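Local coordinates for protein Abbfa_003403 (Acinetobacter baumannii, PDB 4ZXH) that is a four-domain nonribosomal peptide synthetase, probably activating an amino acid as its adenylate, loading it onto a phosphopantetheine-bearing carrier domain, condensing it and releasing the product, at residues 484-489 and 681-686; 537-542 and 583-588. One frame throughout, in Å; residues are numbered along the deposited sequence.

Contacts 1 and 2 both lie in the adenylation domain, and the 537-542 and 583-588 segments fall between the two halves of contact 1 along the chain. Their centres are about 24 Å apart and their nearest atoms about 8 Å apart, so they do not touch. Helix 543-553 stands between them: I487 and F484 of contact 1 pack on its L549 and A553, while L538 and L583 of contact 2 pack on its A547 and I551. Contact 1 is bound up with the nine-stranded mixed sheet, contact 2 with the four-stranded parallel sheet. Each centre is more than 50 Å from the centre of the chain, and the phosphopantetheine lies in another part of the molecule.

Contact 1: residues 484-489 and 681-686; sequences FAMILK and PLMYGG
M486 and M683 meet through their methyl ends, CE to CE at 4.1 Å, with the two thioether chains crossing at a slant. Both chains bend at the last torsion; in M486 the bend (chi3 70°) turns CE toward the loop 681-686. The same methyl carries the contact with Y684: M486 CE lies 4.0 Å from Y684 OH, reaching the phenol end of the ring obliquely. Y684 starts away from the helix at its CB, yet its hydroxyl end comes back toward it. A second apolar patch lies along the helix, where I487 CG1 rests on M683 CG at 4.2 Å. Here the backbones are closest, with the CA atoms of I487 and M683 5.0 Å apart. No hydrogen bond crosses, so the union is one of van der Waals packing.

Hydrogen bonding instead shapes the loop. There, P681 O receives Y684 N at 2.9 Å and G686 N at 3.0 Å, from opposite faces of its carbonyl plane. This closes the turn, and G685 takes a positive phi of 103° within it. Helix 641-655 adds L648 and L649 against M683, and L649 and N652 against Y684; L682 packs on Y509 and L512 of helix 509-525.

Helix 483-494 precedes strand 498-501, and the loop leads into strand 687-690, its parallel neighbour in the nine-stranded mixed sheet. The arrangement is thus helix-on-loop packing beside the mixed beta sheet in the adenylation domain, which belongs to the ANL superfamily of adenylate-forming enzymes.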
# COMPACT_ATOMS: atom_id res chain seq x y z
N PHE A 484 13.87 -47.64 20.09
CA PHE A 484 13.64 -48.32 21.37
C PHE A 484 14.95 -48.63 22.08
O PHE A 484 15.09 -48.40 23.28
CB PHE A 484 12.87 -49.62 21.14
CG PHE A 484 12.25 -50.20 22.39
CD1 PHE A 484 11.82 -49.36 23.41
CD2 PHE A 484 12.09 -51.57 22.54
CE1 PHE A 484 11.23 -49.89 24.56
CE2 PHE A 484 11.50 -52.10 23.67
CZ PHE A 484 11.07 -51.26 24.68
N ALA A 485 15.91 -49.14 21.32
CA ALA A 485 17.21 -49.50 21.86
C ALA A 485 17.89 -48.29 22.48
O ALA A 485 18.51 -48.38 23.53
CB ALA A 485 18.08 -50.12 20.78
N MET A 486 17.76 -47.14 21.81
CA MET A 486 18.33 -45.90 22.31
C MET A 486 17.76 -45.52 23.67
O MET A 486 18.50 -45.10 24.57
CB MET A 486 18.07 -44.76 21.32
CG MET A 486 18.78 -44.89 19.99
SD MET A 486 18.63 -43.35 19.06
CE MET A 486 19.68 -42.28 20.05
N ILE A 487 16.45 -45.67 23.83
CA ILE A 487 15.79 -45.32 25.08
C ILE A 487 16.09 -46.34 26.17
O ILE A 487 16.31 -45.98 27.32
CB ILE A 487 14.27 -45.18 24.90
CG1 ILE A 487 13.98 -43.99 23.98
CG2 ILE A 487 13.59 -44.94 26.22
CD1 ILE A 487 12.53 -43.63 23.87
N LEU A 488 16.13 -47.62 25.81
CA LEU A 488 16.54 -48.64 26.76
C LEU A 488 17.96 -48.39 27.30
O LEU A 488 18.20 -48.52 28.51
CB LEU A 488 16.46 -50.03 26.12
CG LEU A 488 15.05 -50.60 25.97
CD1 LEU A 488 15.10 -51.99 25.39
CD2 LEU A 488 14.35 -50.61 27.31
N LYS A 489 18.89 -48.01 26.42
CA LYS A 489 20.25 -47.69 26.85
C LYS A 489 20.23 -46.58 27.90
O LYS A 489 20.88 -46.70 28.95
CB LYS A 489 21.11 -47.27 25.65
CG LYS A 489 22.59 -46.99 25.99
N PRO A 681 14.29 -35.87 24.78
CA PRO A 681 15.31 -35.86 25.83
C PRO A 681 15.53 -37.26 26.38
O PRO A 681 16.63 -37.56 26.85
CB PRO A 681 14.73 -34.93 26.90
CG PRO A 681 13.59 -34.22 26.24
CD PRO A 681 13.07 -35.18 25.22
N LEU A 682 14.51 -38.11 26.31
CA LEU A 682 14.63 -39.47 26.81
C LEU A 682 15.66 -40.27 26.00
O LEU A 682 16.32 -41.15 26.54
CB LEU A 682 13.29 -40.18 26.79
CG LEU A 682 12.20 -39.58 27.65
CD1 LEU A 682 10.92 -40.39 27.44
CD2 LEU A 682 12.60 -39.58 29.11
N MET A 683 15.79 -39.96 24.72
CA MET A 683 16.84 -40.58 23.90
C MET A 683 18.26 -40.24 24.38
O MET A 683 19.23 -40.93 24.03
CB MET A 683 16.68 -40.15 22.43
CG MET A 683 15.48 -40.74 21.69
SD MET A 683 15.04 -39.83 20.18
CE MET A 683 16.61 -39.72 19.33
N TYR A 684 18.41 -39.19 25.19
CA TYR A 684 19.77 -38.74 25.52
C TYR A 684 20.06 -38.58 27.02
O TYR A 684 21.19 -38.25 27.39
CB TYR A 684 20.06 -37.44 24.76
CG TYR A 684 20.08 -37.66 23.27
CD1 TYR A 684 21.18 -38.28 22.66
CD2 TYR A 684 18.99 -37.32 22.47
CE1 TYR A 684 21.21 -38.53 21.30
CE2 TYR A 684 19.02 -37.56 21.09
CZ TYR A 684 20.14 -38.17 20.53
OH TYR A 684 20.20 -38.43 19.18
N GLY A 685 19.06 -38.84 27.86
CA GLY A 685 19.28 -38.88 29.30
C GLY A 685 18.79 -37.65 30.05
O GLY A 685 18.96 -37.53 31.27
N GLY A 686 18.19 -36.72 29.31
CA GLY A 686 17.64 -35.50 29.88
C GLY A 686 16.28 -35.67 30.53
O GLY A 686 15.82 -36.78 30.75

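Contact 2: residues 537-542 and 583-588; sequences MLDRTA and LTQTEL
Q585 reaches D539 by placing CG between its own backbone N and carbonyl carbon (chi1 54°) and then running on extended, which carries the amide across to the backbone of the 537-542 loop. T584 takes another rotation: OG1 is anti to the backbone N (chi1 176°) and faces M537 O.

The amide oxygen Q585 OE1 accepts D539 N at 2.9 Å in a nearly straight bond, 173° at the hydrogen, although the donor stands above the amide plane instead of within it. On the other branch, Q585 NE2 comes within 3.1 Å of D539 OD2, but the angle is too poor for a hydrogen bond. The carboxylate and amide planes are perpendicular, and the two side chains cross at about a right angle. T584 OG1 donates to M537 O at 3.0 Å, in the carbonyl plane, and T584 CA brings a CA-H...O contact to the same oxygen at 3.3 Å.

M537 N donates to L583 O (2.9 Å), part of the pairing of strands 533-537 and 581-584, the two central strands of a four-stranded parallel sheet in the adenylation domain. The glutamine and threonine side chains take up the joining where the 537-542 loop leaves its strand for helix 543-553.

Apolar groups flank these bonds: L538 CD2 lies 3.7 Å from T584 C, and L588 CD1 lies 3.9 Å from M537 O. Beyond the pair, Y669 OH is hydrogen-bonded to L538 N, and R540, the centre of an inverse gamma turn, sends NE to C691 O. T541 OG1 caps L543 N at the start of helix 543-553.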
# COMPACT_ATOMS: atom_id res chain seq x y z
N MET A 537 -6.57 -41.96 25.56
CA MET A 537 -7.33 -40.85 26.13
C MET A 537 -6.83 -40.54 27.54
O MET A 537 -7.41 -41.03 28.52
CB MET A 537 -8.83 -41.19 26.14
CG MET A 537 -9.75 -40.00 26.36
SD MET A 537 -11.50 -40.43 26.53
CE MET A 537 -11.92 -40.93 24.87
N LEU A 538 -5.78 -39.72 27.64
CA LEU A 538 -5.14 -39.41 28.93
C LEU A 538 -5.11 -37.93 29.29
O LEU A 538 -5.25 -37.07 28.43
CB LEU A 538 -3.70 -39.93 28.93
CG LEU A 538 -3.48 -41.44 28.79
CD1 LEU A 538 -2.03 -41.80 29.06
CD2 LEU A 538 -4.43 -42.22 29.69
N ASP A 539 -4.93 -37.64 30.59
CA ASP A 539 -4.59 -36.30 31.06
C ASP A 539 -3.08 -36.13 31.04
O ASP A 539 -2.35 -37.12 31.02
CB ASP A 539 -5.10 -36.05 32.48
CG ASP A 539 -6.53 -35.54 32.52
OD1 ASP A 539 -6.94 -34.87 31.55
OD2 ASP A 539 -7.24 -35.82 33.51
N ARG A 540 -2.61 -34.89 31.04
CA ARG A 540 -1.18 -34.66 30.92
C ARG A 540 -0.44 -34.98 32.21
O ARG A 540 -0.15 -34.10 33.02
CB ARG A 540 -0.91 -33.22 30.48
CG ARG A 540 -1.51 -32.92 29.13
CD ARG A 540 -1.10 -31.57 28.62
NE ARG A 540 0.33 -31.49 28.37
CZ ARG A 540 0.95 -32.04 27.33
NH1 ARG A 540 0.28 -32.74 26.42
NH2 ARG A 540 2.26 -31.89 27.20
N THR A 541 -0.13 -36.26 32.40
CA THR A 541 0.61 -36.70 33.57
C THR A 541 1.94 -37.23 33.12
O THR A 541 2.28 -37.13 31.94
CB THR A 541 -0.12 -37.81 34.34
OG1 THR A 541 -0.32 -38.93 33.46
CG2 THR A 541 -1.45 -37.31 34.83
N ALA A 542 2.69 -37.81 34.05
CA ALA A 542 3.96 -38.45 33.73
C ALA A 542 3.72 -39.82 33.09
O ALA A 542 4.60 -40.39 32.48
CB ALA A 542 4.82 -38.58 34.97
N LEU A 583 -7.21 -46.84 25.73
CA LEU A 583 -6.46 -46.83 26.98
C LEU A 583 -6.64 -45.46 27.60
O LEU A 583 -6.23 -44.46 27.02
CB LEU A 583 -4.97 -47.15 26.75
CG LEU A 583 -4.00 -47.16 27.95
CD1 LEU A 583 -4.19 -48.35 28.89
CD2 LEU A 583 -2.56 -47.06 27.46
N THR A 584 -7.27 -45.43 28.76
CA THR A 584 -7.66 -44.17 29.40
C THR A 584 -7.35 -44.24 30.89
O THR A 584 -6.72 -45.19 31.35
CB THR A 584 -9.14 -43.89 29.16
OG1 THR A 584 -9.53 -42.71 29.87
CG2 THR A 584 -9.98 -45.07 29.63
N GLN A 585 -7.77 -43.25 31.67
CA GLN A 585 -7.48 -43.31 33.11
C GLN A 585 -8.78 -43.40 33.89
O GLN A 585 -9.85 -43.15 33.34
CB GLN A 585 -6.64 -42.11 33.56
CG GLN A 585 -7.18 -40.74 33.20
CD GLN A 585 -6.14 -39.63 33.34
OE1 GLN A 585 -5.12 -39.62 32.64
NE2 GLN A 585 -6.38 -38.71 34.27
N THR A 586 -8.67 -43.75 35.17
CA THR A 586 -9.83 -44.05 36.03
C THR A 586 -10.99 -43.07 35.91
O THR A 586 -12.12 -43.47 35.62
CB THR A 586 -9.41 -44.10 37.50
OG1 THR A 586 -8.23 -44.91 37.63
CG2 THR A 586 -10.54 -44.67 38.36
N GLU A 587 -10.70 -41.78 36.14
CA GLU A 587 -11.71 -40.72 36.11
C GLU A 587 -12.56 -40.66 34.84
O GLU A 587 -13.69 -40.16 34.86
CB GLU A 587 -11.04 -39.35 36.30
CG GLU A 587 -10.20 -39.18 37.55
CD GLU A 587 -8.76 -39.69 37.40
OE1 GLU A 587 -8.51 -40.59 36.58
OE2 GLU A 587 -7.87 -39.14 38.11
N LEU A 588 -12.03 -41.16 33.72
CA LEU A 588 -12.64 -40.94 32.41
C LEU A 588 -13.36 -42.15 31.82
O LEU A 588 -13.84 -42.08 30.68
CB LEU A 588 -11.56 -40.46 31.43
CG LEU A 588 -10.72 -39.28 31.94
CD1 LEU A 588 -9.48 -39.03 31.08
CD2 LEU A 588 -11.57 -38.01 32.02